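Local structure of endoglucanase E (Clostridium thermocellum, 2WAO) at residues Ile173-Ile178 with Thr199-Gly204. The protein probably deacetylates plant cell-wall polysaccharides through its C-terminal family 2 carbohydrate esterase domain, whose active-site cleft also binds cellulosic chains, while the full-length enzyme carries endo-1,4-beta-glucanase activity. Numbering follows the deposited sequence.
With BGC (beta-D-glucopyranose), chain B; BGC (beta-D-glucopyranose), chain C; FMT (formic acid), chain D.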
ATOM      1  N   ILE A 173       3.316  -0.820  -2.758  1.00  4.77           N
ATOM      2  CA  ILE A 173       3.753  -1.882  -3.652  1.00  5.20           C
ATOM      3  C   ILE A 173       3.779  -3.172  -2.843  1.00  5.16           C
ATOM      4  O   ILE A 173       4.812  -3.564  -2.285  1.00  3.75           O
ATOM      5  CB  ILE A 173       5.094  -1.531  -4.362  1.00  5.65           C
ATOM      6  CG1 ILE A 173       4.999  -0.127  -5.012  1.00  7.30           C
ATOM      7  CG2 ILE A 173       5.397  -2.614  -5.384  1.00  5.09           C
ATOM      8  CD1 ILE A 173       3.731   0.074  -5.915  1.00  7.28           C
ATOM      9  N   ALA A 174       2.607  -3.816  -2.767  1.00  4.44           N
ATOM     10  CA  ALA A 174       2.432  -4.902  -1.785  1.00  3.73           C
ATOM     11  C   ALA A 174       1.574  -5.994  -2.397  1.00  3.36           C
ATOM     12  O   ALA A 174       0.669  -5.728  -3.178  1.00  3.77           O
ATOM     13  CB  ALA A 174       1.820  -4.359  -0.532  1.00  4.04           C
ATOM     14  N   TRP A 175       1.853  -7.218  -2.002  1.00  2.89           N
ATOM     15  CA  TRP A 175       1.179  -8.395  -2.594  1.00  2.95           C
ATOM     16  C   TRP A 175       1.042  -9.416  -1.488  1.00  2.95           C
ATOM     17  O   TRP A 175       2.052  -9.814  -0.881  1.00  3.00           O
ATOM     18  CB  TRP A 175       2.069  -8.951  -3.716  1.00  3.15           C
ATOM     19  CG  TRP A 175       1.366  -9.972  -4.576  1.00  5.11           C
ATOM     20  CD1 TRP A 175       1.140 -11.284  -4.263  1.00  9.28           C
ATOM     21  CD2 TRP A 175       0.855  -9.764  -5.898  1.00  5.23           C
ATOM     22  NE1 TRP A 175       0.493 -11.914  -5.326  1.00  5.32           N
ATOM     23  CE2 TRP A 175       0.320 -11.002  -6.339  1.00  8.01           C
ATOM     24  CE3 TRP A 175       0.782  -8.630  -6.759  1.00  9.12           C
ATOM     25  CZ2 TRP A 175      -0.307 -11.152  -7.608  1.00  8.57           C
ATOM     26  CZ3 TRP A 175       0.170  -8.781  -8.022  1.00  8.80           C
ATOM     27  CH2 TRP A 175      -0.350 -10.043  -8.440  1.00  8.54           C
ATOM     28  N   SER A 176      -0.195  -9.819  -1.192  1.00  3.65           N
ATOM     29  CA  SER A 176      -0.456 -10.749  -0.075  1.00  5.34           C
ATOM     30  C   SER A 176       0.285 -12.077  -0.266  1.00  5.13           C
ATOM     31  O   SER A 176       0.304 -12.626  -1.372  1.00  5.53           O
ATOM     32  CB  SER A 176      -1.947 -10.982   0.107  1.00  5.58           C
ATOM     33  OG  SER A 176      -2.500  -9.944   0.888  1.00  6.65           O
ATOM     34  N   GLY A 177       0.958 -12.527   0.791  1.00  4.94           N
ATOM     35  CA  GLY A 177       1.707 -13.798   0.787  1.00  5.54           C
ATOM     36  C   GLY A 177       3.101 -13.764   0.173  1.00  4.60           C
ATOM     37  O   GLY A 177       3.770 -14.785   0.159  1.00  4.98           O
ATOM     38  N   ILE A 178       3.546 -12.614  -0.353  1.00  4.04           N
ATOM     39  CA  ILE A 178       4.824 -12.555  -1.065  1.00  2.94           C
ATOM     40  C   ILE A 178       6.003 -12.465  -0.072  1.00  3.86           C
ATOM     41  O   ILE A 178       5.839 -11.920   1.042  1.00  4.10           O
ATOM     42  CB  ILE A 178       4.840 -11.322  -2.027  1.00  2.46           C
ATOM     43  CG1 ILE A 178       5.721 -11.634  -3.254  1.00  2.35           C
ATOM     44  CG2 ILE A 178       5.235  -9.980  -1.300  1.00  2.00           C
ATOM     45  CD1 ILE A 178       5.552 -10.603  -4.396  1.00  2.00           C
ATOM     46  N   THR A 199       3.999  -1.594 -13.135  1.00  5.70           N
ATOM     47  CA  THR A 199       2.773  -0.801 -12.955  1.00  7.40           C
ATOM     48  C   THR A 199       1.608  -1.767 -12.818  1.00  7.40           C
ATOM     49  O   THR A 199       0.818  -1.662 -11.881  1.00  6.01           O
ATOM     50  CB  THR A 199       2.515   0.119 -14.165  1.00  6.87           C
ATOM     51  OG1 THR A 199       3.654   0.966 -14.330  1.00 10.89           O
ATOM     52  CG2 THR A 199       1.280   0.972 -13.928  1.00  9.21           C
ATOM     53  N   LEU A 200       1.500  -2.682 -13.783  1.00  7.13           N
ATOM     54  CA  LEU A 200       0.432  -3.674 -13.787  1.00  8.46           C
ATOM     55  C   LEU A 200       1.121  -5.031 -13.794  1.00 10.22           C
ATOM     56  O   LEU A 200       1.568  -5.504 -14.837  1.00 10.02           O
ATOM     57  CB  LEU A 200      -0.496  -3.494 -14.992  1.00  8.65           C
ATOM     58  CG  LEU A 200      -1.011  -2.074 -15.295  1.00 10.31           C
ATOM     59  CD1 LEU A 200      -1.714  -2.070 -16.657  1.00 11.26           C
ATOM     60  CD2 LEU A 200      -1.916  -1.568 -14.172  1.00 11.50           C
ATOM     61  N   PRO A 201       1.287  -5.615 -12.592  1.00 11.54           N
ATOM     62  CA  PRO A 201       2.114  -6.806 -12.452  1.00 13.79           C
ATOM     63  C   PRO A 201       1.594  -8.024 -13.211  1.00 14.44           C
ATOM     64  O   PRO A 201       2.384  -8.896 -13.575  1.00 16.80           O
ATOM     65  CB  PRO A 201       2.156  -7.045 -10.921  1.00 12.58           C
ATOM     66  CG  PRO A 201       1.091  -6.214 -10.323  1.00 14.33           C
ATOM     67  CD  PRO A 201       0.776  -5.105 -11.292  1.00 12.57           C
ATOM     68  N   TYR A 202       0.289  -8.105 -13.473  1.00 15.24           N
ATOM     69  CA  TYR A 202      -0.246  -9.292 -14.176  1.00 15.34           C
ATOM     70  C   TYR A 202       0.016  -9.237 -15.668  1.00 15.65           C
ATOM     71  O   TYR A 202       0.081 -10.269 -16.332  1.00 16.75           O
ATOM     72  CB  TYR A 202      -1.767  -9.404 -14.012  1.00 15.77           C
ATOM     73  CG  TYR A 202      -2.225 -10.113 -12.769  1.00 17.01           C
ATOM     74  CD1 TYR A 202      -1.543 -11.219 -12.284  1.00 18.54           C
ATOM     75  CD2 TYR A 202      -3.372  -9.697 -12.096  1.00 19.59           C
ATOM     76  CE1 TYR A 202      -1.962 -11.890 -11.126  1.00 16.73           C
ATOM     77  CE2 TYR A 202      -3.811 -10.369 -10.939  1.00 20.08           C
ATOM     78  CZ  TYR A 202      -3.089 -11.472 -10.480  1.00 18.68           C
ATOM     79  OH  TYR A 202      -3.490 -12.123  -9.340  1.00 18.63           O
ATOM     80  N   SER A 203       0.134  -8.023 -16.196  1.00 15.30           N
ATOM     81  CA  SER A 203       0.202  -7.851 -17.635  1.00 15.26           C
ATOM     82  C   SER A 203       1.526  -7.332 -18.169  1.00 13.95           C
ATOM     83  O   SER A 203       1.673  -7.067 -19.376  1.00 13.88           O
ATOM     84  CB  SER A 203      -0.992  -7.037 -18.139  1.00 16.39           C
ATOM     85  OG  SER A 203      -0.931  -5.722 -17.666  1.00 19.79           O
ATOM     86  N   GLY A 204       2.499  -7.199 -17.284  1.00 12.28           N
ATOM     87  CA  GLY A 204       3.864  -6.896 -17.723  1.00 11.19           C
ATOM     88  C   GLY A 204       4.119  -5.452 -18.127  1.00 10.26           C
ATOM     89  O   GLY A 204       5.031  -5.198 -18.911  1.00 10.83           O
TER
HETATM   90  C2  BGC B   5      -1.781 -16.366  -0.473  1.00 19.12           C
HETATM   91  C3  BGC B   5      -2.261 -15.494  -1.639  1.00 21.72           C
HETATM   92  C4  BGC B   5      -3.789 -15.419  -1.682  1.00 21.69           C
HETATM   93  C5  BGC B   5      -4.279 -14.896  -0.347  1.00 20.73           C
HETATM   94  C6  BGC B   5      -5.800 -14.660  -0.328  1.00 19.68           C
HETATM   95  C1  BGC B   5      -2.501 -15.947   0.804  1.00 17.70           C
HETATM   96  O2  BGC B   5      -0.371 -16.288  -0.305  1.00 14.83           O
HETATM   97  O3  BGC B   5      -1.692 -15.931  -2.857  1.00 23.01           O
HETATM   98  O4  BGC B   5      -4.188 -14.498  -2.676  1.00 27.21           O
HETATM   99  O5  BGC B   5      -3.898 -15.896   0.583  1.00 18.85           O
HETATM  100  O6  BGC B   5      -6.480 -15.863  -0.084  1.00 22.92           O
HETATM  101  C2  BGC C   4      -3.548 -17.623   5.094  1.00 13.82           C
HETATM  102  C3  BGC C   4      -3.250 -17.770   3.609  1.00 13.03           C
HETATM  103  C4  BGC C   4      -2.621 -16.477   3.078  1.00 11.36           C
HETATM  104  C5  BGC C   4      -1.376 -16.142   3.930  1.00 12.26           C
HETATM  105  C6  BGC C   4      -0.578 -14.908   3.463  1.00 14.52           C
HETATM  106  C1  BGC C   4      -2.283 -17.203   5.836  1.00 12.63           C
HETATM  107  O2  BGC C   4      -4.097 -18.848   5.589  1.00 14.16           O
HETATM  108  O3  BGC C   4      -4.466 -18.047   2.902  1.00 15.14           O
HETATM  109  O4  BGC C   4      -2.226 -16.864   1.858  1.00 13.99           O
HETATM  110  O5  BGC C   4      -1.781 -15.998   5.290  1.00 11.79           O
HETATM  111  O6  BGC C   4      -1.424 -13.773   3.509  1.00 16.86           O
HETATM  112  C   FMT D1340       2.420 -11.571   4.506  0.50 27.84           C
HETATM  113  O1  FMT D1340       1.613 -12.200   3.805  0.50 27.26           O
HETATM  114  O2  FMT D1340       2.237 -11.121   5.645  0.50 27.99           O
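Pro201 and Tyr202 receive the outer edge of the Trp175 indole, which projects from just past strand 168-174, an outermost strand of the parallel sheet in this SGNH-type (GDSL-like) esterase domain. The loop between helix 192-195 and strand 205-206 packs on this one side chain by apolar and aromatic contact, with no hydrogen bond across. Pro201 comes first: its CG lies 3.6 Å from Trp175 CZ3, near the indole plane, so the pyrrolidine meets the ring edge rather than a face. Tyr202 follows with an offset edge-to-face pair, its phenol presenting a face to the six-membered ring; the planes stand at 83° and the centroids are 5.4 Å apart. Within this pair, Trp175 CH2 comes to 3.6 Å of Tyr202 CE1. The hydroxyl of Tyr202 hydrogen-bonds to Ser98 O, which helps fix the phenol. Ser203 N to Leu200 O, 3.2 Å, closes the turn that carries Pro201 and Tyr202. Trp175 CG lies anti to the backbone N (chi1 -168°), extending the indole toward the loop, and Arg195 adds a cation-pi contact. Trp175 also begins a type II turn that carries Ser176 and Gly177 into the glycan pocket. There Gly177 N, bonded to Ser131 OG, also reaches O1 of formic acid, probably from the crystallisation liquor (3.1 Å, a bent 138°), consistent with an oxyanion-hole N-H as in SGNH hydrolases; Gly177 CA lies 3.4 Å from O2 of the chain B glucose.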